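Local coordinates for protein neurotoxin (Clostridium botulinum, PDB 2QN0) that acts as the zinc-dependent protease of botulinum neurotoxin serotype C1, probably cleaving SNARE proteins of the nerve terminal, at residues K95-R100 with L225-E230; Y108-D113 with N232-N237; Y239-P244 with E353-F358. All blocks are in the same frame, centred on the assembly; numbering follows the deposited sequence.

Contact 1: residues K95-R100 with L225-E230; sequences KRINSR and LILMHE. With ZN (zinc ion), chain B.
I97, near the C-terminal end of helix 80-97, inserts its side chain against L227 and M228 of helix 223-238. The tip does most of the touching: CD1 of I97 lies 3.6 Å from M228 CG and 3.8 Å from L227 CD2. M228 runs alongside I97 in the opposite sense, its chain turning at SD (chi3 87°) to bring CE within 3.9 Å of I97 CG2, whereas L227 crosses I97 at about a right angle. Because I97 also touches I224 and L231, it meets four residues spaced 3, 4 and 7 along one helix, a spacing like that of the hole in knobs-into-holes packing.

Beyond this shell, the backbone that carries I97 leaves its helix through a type I turn from I97 to R100, the N-cap of helix 101-112. R96 O receives two donors from S99 in this turn, the amide N and OG; the OG bond is 2.6 Å long and uses a lone pair in the carbonyl plane. R96 itself forms a salt bridge with D222, just ahead of helix 223-238.

H229 NE2 binds zinc at 2.1 Å, with ND1 hydrogen-bonded to E360, and E230 OE2 is hydrogen-bonded at 2.6 Å to the zinc-bound water, a placement consistent with the water-activating glutamate of HExxH metalloproteases. The atoms that meet between the segments are aliphatic carbons and the methionine sulfur and methyl, so the contact itself is apolar, while H229 and E230 of the same helix turn to the zinc.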
loop_
_atom_site.group_PDB
_atom_site.type_symbol
_atom_site.label_atom_id
_atom_site.label_comp_id
_atom_site.label_asym_id
_atom_site.label_seq_id
_atom_site.Cartn_x
_atom_site.Cartn_y
_atom_site.Cartn_z
ATOM N N LYS A 95 -1.839 -10.151 9.919
ATOM C CA LYS A 95 -1.679 -10.633 11.288
ATOM C C LYS A 95 -0.208 -10.544 11.707
ATOM O O LYS A 95 0.105 -10.184 12.843
ATOM C CB LYS A 95 -2.168 -12.082 11.405
ATOM C CG LYS A 95 -3.679 -12.245 11.272
ATOM C CD LYS A 95 -4.053 -13.722 11.374
ATOM C CE LYS A 95 -5.539 -13.959 11.201
ATOM N NZ LYS A 95 -5.844 -15.422 11.290
ATOM N N ARG A 96 0.695 -10.869 10.788
ATOM C CA ARG A 96 2.119 -10.810 11.097
ATOM C C ARG A 96 2.545 -9.354 11.263
ATOM O O ARG A 96 3.314 -9.022 12.162
ATOM C CB ARG A 96 2.941 -11.493 9.995
ATOM C CG ARG A 96 4.450 -11.482 10.239
ATOM C CD ARG A 96 5.134 -12.587 9.442
ATOM N NE ARG A 96 6.556 -12.334 9.205
ATOM C CZ ARG A 96 7.478 -12.197 10.155
ATOM N NH1 ARG A 96 7.144 -12.283 11.436
ATOM N NH2 ARG A 96 8.744 -11.975 9.816
ATOM N N ILE A 97 2.036 -8.483 10.402
ATOM C CA ILE A 97 2.362 -7.066 10.505
ATOM C C ILE A 97 1.883 -6.565 11.869
ATOM O O ILE A 97 2.579 -5.819 12.557
ATOM C CB ILE A 97 1.669 -6.258 9.379
ATOM C CG1 ILE A 97 2.306 -6.607 8.030
ATOM C CG2 ILE A 97 1.788 -4.754 9.653
ATOM C CD1 ILE A 97 1.562 -6.048 6.825
ATOM N N ASN A 98 0.694 -7.018 12.256
ATOM C CA ASN A 98 0.063 -6.628 13.513
ATOM C C ASN A 98 0.742 -7.198 14.758
ATOM O O ASN A 98 0.396 -6.822 15.879
ATOM C CB ASN A 98 -1.410 -7.062 13.481
ATOM C CG ASN A 98 -2.262 -6.338 14.505
ATOM O OD1 ASN A 98 -2.096 -5.140 14.735
ATOM N ND2 ASN A 98 -3.205 -7.059 15.106
ATOM N N SER A 99 1.709 -8.093 14.568
ATOM C CA SER A 99 2.399 -8.710 15.698
ATOM C C SER A 99 3.444 -7.813 16.367
ATOM O O SER A 99 3.912 -8.124 17.462
ATOM C CB SER A 99 3.047 -10.038 15.274
ATOM O OG SER A 99 4.188 -9.833 14.453
ATOM N N ARG A 100 3.823 -6.715 15.709
ATOM C CA ARG A 100 4.783 -5.768 16.283
ATOM C C ARG A 100 4.070 -4.430 16.455
ATOM O O ARG A 100 3.188 -4.086 15.671
ATOM C CB ARG A 100 6.005 -5.573 15.375
ATOM C CG ARG A 100 6.724 -6.857 14.985
ATOM C CD ARG A 100 7.037 -7.722 16.175
ATOM N NE ARG A 100 7.468 -9.056 15.765
ATOM C CZ ARG A 100 8.702 -9.371 15.392
ATOM N NH1 ARG A 100 9.654 -8.446 15.378
ATOM N NH2 ARG A 100 8.985 -10.620 15.036
ATOM N N LEU A 225 7.248 -7.242 4.169
ATOM C CA LEU A 225 7.922 -5.990 3.818
ATOM C C LEU A 225 7.487 -5.506 2.442
ATOM O O LEU A 225 7.426 -4.303 2.188
ATOM C CB LEU A 225 9.445 -6.144 3.872
ATOM C CG LEU A 225 10.049 -6.278 5.279
ATOM C CD1 LEU A 225 11.513 -5.868 5.238
ATOM C CD2 LEU A 225 9.310 -5.396 6.267
ATOM N N ILE A 226 7.182 -6.444 1.552
ATOM C CA ILE A 226 6.716 -6.085 0.222
ATOM C C ILE A 226 5.381 -5.359 0.399
ATOM O O ILE A 226 5.127 -4.324 -0.223
ATOM C CB ILE A 226 6.511 -7.345 -0.652
ATOM C CG1 ILE A 226 7.851 -8.067 -0.840
ATOM C CG2 ILE A 226 5.918 -6.957 -2.000
ATOM C CD1 ILE A 226 7.759 -9.354 -1.658
ATOM N N LEU A 227 4.531 -5.901 1.269
ATOM C CA LEU A 227 3.230 -5.300 1.531
ATOM C C LEU A 227 3.347 -4.005 2.343
ATOM O O LEU A 227 2.736 -2.991 1.994
ATOM C CB LEU A 227 2.328 -6.303 2.268
ATOM C CG LEU A 227 0.950 -5.820 2.738
ATOM C CD1 LEU A 227 0.149 -5.276 1.560
ATOM C CD2 LEU A 227 0.206 -6.985 3.400
ATOM N N MET A 228 4.133 -4.032 3.414
ATOM C CA MET A 228 4.297 -2.842 4.248
ATOM C C MET A 228 4.877 -1.684 3.445
ATOM O O MET A 228 4.553 -0.526 3.700
ATOM C CB MET A 228 5.182 -3.144 5.457
ATOM C CG MET A 228 4.476 -3.997 6.514
ATOM S SD MET A 228 5.498 -4.377 7.940
ATOM C CE MET A 228 5.195 -2.943 8.972
ATOM N N HIS A 229 5.733 -1.996 2.475
ATOM C CA HIS A 229 6.309 -0.955 1.628
ATOM C C HIS A 229 5.167 -0.211 0.931
ATOM O O HIS A 229 5.148 1.024 0.904
ATOM C CB HIS A 229 7.246 -1.569 0.582
ATOM C CG HIS A 229 7.736 -0.590 -0.439
ATOM N ND1 HIS A 229 9.011 -0.066 -0.417
ATOM C CD2 HIS A 229 7.119 -0.032 -1.508
ATOM C CE1 HIS A 229 9.160 0.768 -1.431
ATOM N NE2 HIS A 229 8.027 0.806 -2.108
ATOM N N GLU A 230 4.209 -0.951 0.373
ATOM C CA GLU A 230 3.080 -0.312 -0.297
ATOM C C GLU A 230 2.187 0.405 0.714
ATOM O O GLU A 230 1.599 1.443 0.402
ATOM C CB GLU A 230 2.248 -1.337 -1.090
ATOM C CG GLU A 230 2.981 -2.001 -2.267
ATOM C CD GLU A 230 3.664 -1.006 -3.203
ATOM O OE1 GLU A 230 3.048 0.023 -3.562
ATOM O OE2 GLU A 230 4.820 -1.267 -3.595
HETATM ZN ZN ZN B . 7.189 1.854 -3.721
HETATM O O HOH W 1 6.165 0.491 -4.914
#

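Contact 2: residues Y108-D113 with N232-N237; sequences YRLSTD and NHAMHN. With ZN (zinc ion), chain B.
M235 is bent twice, at chi2 (-76°) and chi3 (-91°), which sets its sulfur beside L110 and its methyl against the aliphatic part of R109. M235 belongs to helix 223-238, which carries the HExxH zinc motif of this protease family, and L110 to helix 101-112. The axes of 108-112 and 232-237 approach to 10.3 Å, and their directions diverge by 50°.

SD of M235 sits 3.7 Å from both CG and CD2 of L110, and CE reaches 3.8 Å from CD of R109. L110 CD2 also lies against A234, 4.0 Å from its CB and 3.8 Å from its C, where the small side chain admits the leucine close to the helix backbone. L110 further touches L231 and L238, completing a set of four residues on that helix.

R109 lends only its aliphatic part to M235; its extended chain carries the guanidinium on to salt bridges with E105 and E353. Both carboxylates would be expected to stabilise its charge and fix its course past the methionine. One residue before A234, the chain turns a different side chain to the metal, and H233 NE2 binds zinc at 2.1 Å.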
loop_
_atom_site.group_PDB
_atom_site.type_symbol
_atom_site.label_atom_id
_atom_site.label_comp_id
_atom_site.label_asym_id
_atom_site.label_seq_id
_atom_site.Cartn_x
_atom_site.Cartn_y
_atom_site.Cartn_z
ATOM N N TYR A 108 -3.585 0.579 12.380
ATOM C CA TYR A 108 -4.548 1.412 13.086
ATOM C C TYR A 108 -4.788 2.717 12.330
ATOM O O TYR A 108 -5.930 3.107 12.080
ATOM C CB TYR A 108 -4.043 1.733 14.494
ATOM C CG TYR A 108 -4.922 2.715 15.231
ATOM C CD1 TYR A 108 -6.143 2.319 15.776
ATOM C CD2 TYR A 108 -4.559 4.059 15.334
ATOM C CE1 TYR A 108 -6.984 3.240 16.407
ATOM C CE2 TYR A 108 -5.392 4.985 15.959
ATOM C CZ TYR A 108 -6.601 4.568 16.491
ATOM O OH TYR A 108 -7.430 5.484 17.099
ATOM N N ARG A 109 -3.709 3.397 11.962
ATOM C CA ARG A 109 -3.847 4.663 11.254
ATOM C C ARG A 109 -4.540 4.515 9.907
ATOM O O ARG A 109 -5.479 5.250 9.602
ATOM C CB ARG A 109 -2.475 5.319 11.078
ATOM C CG ARG A 109 -1.804 5.631 12.407
ATOM C CD ARG A 109 -0.557 6.475 12.240
ATOM N NE ARG A 109 0.161 6.592 13.507
ATOM C CZ ARG A 109 1.174 7.422 13.726
ATOM N NH1 ARG A 109 1.601 8.225 12.761
ATOM N NH2 ARG A 109 1.771 7.436 14.911
ATOM N N LEU A 110 -4.086 3.566 9.098
ATOM C CA LEU A 110 -4.691 3.358 7.787
ATOM C C LEU A 110 -6.155 2.921 7.844
ATOM O O LEU A 110 -6.932 3.227 6.941
ATOM C CB LEU A 110 -3.892 2.320 6.996
ATOM C CG LEU A 110 -2.533 2.784 6.464
ATOM C CD1 LEU A 110 -1.817 1.614 5.800
ATOM C CD2 LEU A 110 -2.738 3.917 5.464
ATOM N N SER A 111 -6.531 2.212 8.902
ATOM C CA SER A 111 -7.899 1.721 9.019
ATOM C C SER A 111 -8.820 2.627 9.815
ATOM O O SER A 111 -10.022 2.378 9.871
ATOM C CB SER A 111 -7.902 0.327 9.659
ATOM O OG SER A 111 -7.515 0.389 11.020
ATOM N N THR A 112 -8.267 3.680 10.415
ATOM C CA THR A 112 -9.063 4.598 11.225
ATOM C C THR A 112 -9.153 6.019 10.674
ATOM O O THR A 112 -10.246 6.570 10.561
ATOM C CB THR A 112 -8.514 4.668 12.663
ATOM O OG1 THR A 112 -8.476 3.347 13.219
ATOM C CG2 THR A 112 -9.400 5.550 13.529
ATOM N N ASP A 113 -8.015 6.628 10.350
ATOM C CA ASP A 113 -8.046 7.987 9.815
ATOM C C ASP A 113 -8.556 7.969 8.386
ATOM O O ASP A 113 -8.337 7.008 7.652
ATOM C CB ASP A 113 -6.662 8.641 9.887
ATOM C CG ASP A 113 -6.294 9.056 11.302
ATOM O OD1 ASP A 113 -7.215 9.393 12.073
ATOM O OD2 ASP A 113 -5.095 9.061 11.643
ATOM N N ASN A 232 3.169 2.037 3.069
ATOM C CA ASN A 232 3.808 3.329 3.322
ATOM C C ASN A 232 3.331 4.334 2.282
ATOM O O ASN A 232 3.101 5.502 2.601
ATOM C CB ASN A 232 5.333 3.204 3.287
ATOM C CG ASN A 232 5.870 2.422 4.468
ATOM O OD1 ASN A 232 5.196 2.291 5.491
ATOM N ND2 ASN A 232 7.089 1.911 4.342
ATOM N N HIS A 233 3.200 3.899 1.032
ATOM C CA HIS A 233 2.694 4.798 -0.002
ATOM C C HIS A 233 1.274 5.195 0.395
ATOM O O HIS A 233 0.877 6.352 0.247
ATOM C CB HIS A 233 2.664 4.114 -1.370
ATOM C CG HIS A 233 4.015 3.942 -1.988
ATOM N ND1 HIS A 233 4.889 4.996 -2.171
ATOM C CD2 HIS A 233 4.635 2.848 -2.490
ATOM C CE1 HIS A 233 5.986 4.558 -2.762
ATOM N NE2 HIS A 233 5.856 3.258 -2.966
ATOM N N ALA A 234 0.511 4.230 0.907
ATOM C CA ALA A 234 -0.868 4.493 1.327
ATOM C C ALA A 234 -0.905 5.496 2.472
ATOM O O ALA A 234 -1.823 6.317 2.556
ATOM C CB ALA A 234 -1.560 3.186 1.746
ATOM N N MET A 235 0.082 5.427 3.362
ATOM C CA MET A 235 0.152 6.371 4.475
ATOM C C MET A 235 0.365 7.782 3.928
ATOM O O MET A 235 -0.303 8.732 4.343
ATOM C CB MET A 235 1.302 6.004 5.417
ATOM C CG MET A 235 1.004 4.834 6.338
ATOM S SD MET A 235 -0.086 5.301 7.709
ATOM C CE MET A 235 1.114 5.758 8.949
ATOM N N HIS A 236 1.298 7.919 2.992
ATOM C CA HIS A 236 1.573 9.224 2.402
ATOM C C HIS A 236 0.317 9.752 1.712
ATOM O O HIS A 236 -0.005 10.939 1.817
ATOM C CB HIS A 236 2.711 9.115 1.385
ATOM C CG HIS A 236 3.968 8.528 1.946
ATOM N ND1 HIS A 236 4.941 7.961 1.152
ATOM C CD2 HIS A 236 4.414 8.421 3.221
ATOM C CE1 HIS A 236 5.930 7.528 1.913
ATOM N NE2 HIS A 236 5.636 7.796 3.172
ATOM N N ASN A 237 -0.395 8.864 1.019
ATOM C CA ASN A 237 -1.617 9.237 0.303
ATOM C C ASN A 237 -2.756 9.629 1.240
ATOM O O ASN A 237 -3.506 10.560 0.959
ATOM C CB ASN A 237 -2.107 8.087 -0.586
ATOM C CG ASN A 237 -1.170 7.787 -1.737
ATOM O OD1 ASN A 237 -0.432 8.655 -2.195
ATOM N ND2 ASN A 237 -1.211 6.550 -2.226
HETATM ZN ZN ZN B . 7.189 1.854 -3.721
HETATM O O HOH W 1 6.165 0.491 -4.914
#

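Contact 3: residues Y239-P244 with E353-F358; sequences YGIAIP and ELTQIF
Next to L354, which packs on Y239 and I241, E353 O is gripped by two backbone amides, I357 N at 3.2 Å and F358 N at 3.0 Å. The second bond spans five residues and makes this last part of helix 344-357 a wider, pi-type turn.

L354 is the hub of the contact. Its CD1 branch lies 3.6 Å from Y239 CB and also touches CG, while CD2 comes 3.8 Å from CD2 of the tyrosine. The leucine meets the ring obliquely, and the two side chains run at about a right angle. I241 approaches from the loop: its CD1 is 3.6 Å from L354 CB and 3.9 Å from T355 CG2. That reach comes from a less common first torsion, which places CG1 between the backbone N and the carbonyl carbon (chi1 61°), with the rest of the chain extended so that the terminal methyl spans both residues of the helix.

The polar ends near this apolar patch are tied off. OH of Y239 forms a probable hydrogen bond with D113, and its backbone O accepts one from Y297. T355 turns OG1 back to Y351 O, which leaves its methyl to face I241. L354 O receives a weak hydrogen bond from H236 of the zinc helix. I241 in turn is backed by A293 and Y297 of helix 283-304.

The path from Y239 to I241 is set by G240, whose positive phi (65°), with two bonds back into the last helical turn, closes helix 223-238. Y239 and I241, on either side of that glycine, thus pack together on L354, and the feature that shapes the exit from the zinc-binding helix is a Schellman motif.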
loop_
_atom_site.group_PDB
_atom_site.type_symbol
_atom_site.label_atom_id
_atom_site.label_comp_id
_atom_site.label_asym_id
_atom_site.label_seq_id
_atom_site.Cartn_x
_atom_site.Cartn_y
_atom_site.Cartn_z
ATOM N N TYR A 239 -2.510 10.824 4.347
ATOM C CA TYR A 239 -2.206 12.074 5.035
ATOM C C TYR A 239 -1.914 13.246 4.102
ATOM O O TYR A 239 -1.553 14.339 4.549
ATOM C CB TYR A 239 -1.060 11.844 6.017
ATOM C CG TYR A 239 -1.503 11.020 7.205
ATOM C CD1 TYR A 239 -2.149 11.616 8.288
ATOM C CD2 TYR A 239 -1.345 9.633 7.214
ATOM C CE1 TYR A 239 -2.631 10.854 9.351
ATOM C CE2 TYR A 239 -1.823 8.862 8.270
ATOM C CZ TYR A 239 -2.464 9.477 9.332
ATOM O OH TYR A 239 -2.942 8.713 10.371
ATOM N N GLY A 240 -2.080 13.008 2.805
ATOM C CA GLY A 240 -1.892 14.055 1.814
ATOM C C GLY A 240 -0.496 14.621 1.653
ATOM O O GLY A 240 -0.337 15.807 1.345
ATOM N N ILE A 241 0.517 13.784 1.843
ATOM C CA ILE A 241 1.892 14.243 1.702
ATOM C C ILE A 241 2.658 13.505 0.607
ATOM O O ILE A 241 3.891 13.512 0.589
ATOM C CB ILE A 241 2.666 14.111 3.029
ATOM C CG1 ILE A 241 2.725 12.643 3.466
ATOM C CG2 ILE A 241 1.993 14.962 4.098
ATOM C CD1 ILE A 241 3.715 12.378 4.576
ATOM N N ALA A 242 1.932 12.872 -0.310
ATOM C CA ALA A 242 2.574 12.148 -1.406
ATOM C C ALA A 242 3.372 13.116 -2.279
ATOM O O ALA A 242 2.941 14.245 -2.521
ATOM C CB ALA A 242 1.521 11.429 -2.254
ATOM N N ILE A 243 4.538 12.675 -2.738
ATOM C CA ILE A 243 5.385 13.502 -3.599
ATOM C C ILE A 243 5.067 13.146 -5.047
ATOM O O ILE A 243 5.004 11.967 -5.397
ATOM C CB ILE A 243 6.888 13.224 -3.358
ATOM C CG1 ILE A 243 7.226 13.381 -1.872
ATOM C CG2 ILE A 243 7.735 14.168 -4.214
ATOM C CD1 ILE A 243 7.042 14.774 -1.337
ATOM N N PRO A 244 4.854 14.156 -5.908
ATOM C CA PRO A 244 4.540 13.888 -7.315
ATOM C C PRO A 244 5.576 12.962 -7.950
ATOM O O PRO A 244 6.768 13.046 -7.643
ATOM C CB PRO A 244 4.541 15.282 -7.938
ATOM C CG PRO A 244 4.082 16.147 -6.810
ATOM C CD PRO A 244 4.881 15.606 -5.647
ATOM N N GLU A 353 7.410 11.151 11.300
ATOM C CA GLU A 353 6.918 9.789 11.494
ATOM C C GLU A 353 6.542 9.159 10.159
ATOM O O GLU A 353 6.973 8.054 9.830
ATOM C CB GLU A 353 5.676 9.790 12.385
ATOM C CG GLU A 353 5.943 9.861 13.871
ATOM C CD GLU A 353 4.662 9.995 14.667
ATOM O OE1 GLU A 353 3.646 9.387 14.260
ATOM O OE2 GLU A 353 4.672 10.700 15.698
ATOM N N LEU A 354 5.725 9.878 9.397
ATOM C CA LEU A 354 5.233 9.400 8.108
ATOM C C LEU A 354 6.281 9.169 7.028
ATOM O O LEU A 354 6.086 8.325 6.153
ATOM C CB LEU A 354 4.183 10.376 7.568
ATOM C CG LEU A 354 2.955 10.589 8.454
ATOM C CD1 LEU A 354 2.069 11.659 7.845
ATOM C CD2 LEU A 354 2.192 9.269 8.594
ATOM N N THR A 355 7.389 9.902 7.089
ATOM C CA THR A 355 8.425 9.787 6.067
ATOM C C THR A 355 9.736 9.134 6.481
ATOM O O THR A 355 10.502 8.694 5.620
ATOM C CB THR A 355 8.771 11.174 5.484
ATOM O OG1 THR A 355 9.207 12.038 6.543
ATOM C CG2 THR A 355 7.560 11.784 4.799
ATOM N N GLN A 356 10.007 9.067 7.780
ATOM C CA GLN A 356 11.259 8.482 8.233
ATOM C C GLN A 356 11.175 7.358 9.259
ATOM O O GLN A 356 12.154 6.644 9.463
ATOM C CB GLN A 356 12.185 9.597 8.733
ATOM C CG GLN A 356 12.563 10.563 7.619
ATOM C CD GLN A 356 13.694 11.498 7.989
ATOM O OE1 GLN A 356 14.619 11.118 8.704
ATOM N NE2 GLN A 356 13.636 12.725 7.485
ATOM N N ILE A 357 10.019 7.188 9.898
ATOM C CA ILE A 357 9.858 6.117 10.879
ATOM C C ILE A 357 9.074 4.949 10.271
ATOM O O ILE A 357 9.455 3.788 10.416
ATOM C CB ILE A 357 9.142 6.626 12.140
ATOM C CG1 ILE A 357 10.002 7.703 12.812
ATOM C CG2 ILE A 357 8.891 5.468 13.102
ATOM C CD1 ILE A 357 9.415 8.256 14.094
ATOM N N PHE A 358 7.974 5.263 9.596
ATOM C CA PHE A 358 7.174 4.239 8.933
ATOM C C PHE A 358 7.815 4.008 7.566
ATOM O O PHE A 358 7.327 4.505 6.548
ATOM C CB PHE A 358 5.731 4.721 8.770
ATOM C CG PHE A 358 4.933 4.672 10.045
ATOM C CD1 PHE A 358 4.481 3.457 10.551
ATOM C CD2 PHE A 358 4.650 5.836 10.751
ATOM C CE1 PHE A 358 3.758 3.401 11.742
ATOM C CE2 PHE A 358 3.929 5.793 11.946
ATOM C CZ PHE A 358 3.482 4.570 12.442
#

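How the contacts relate
All three contacts are buried, apolar at their touching points and without a hydrogen bond between their segments. Contacts 1 and 2 share helix 223-238: against it contact 1 sets I97 of helix 80-97, contact 2 L110 and the aliphatic part of R109 from the following helix 101-112, and each includes a histidine ligand of the same zinc. Contact 3 takes up the chain where that helix ends and replaces helix-to-helix packing by a loop against a helix, with no zinc ligand of its own. It adjoins contact 2 through the R109-E353 salt bridge and the probable D113-Y239 hydrogen bond. The centres of contacts 1 and 3 are about 17 Å apart, and the two do not touch.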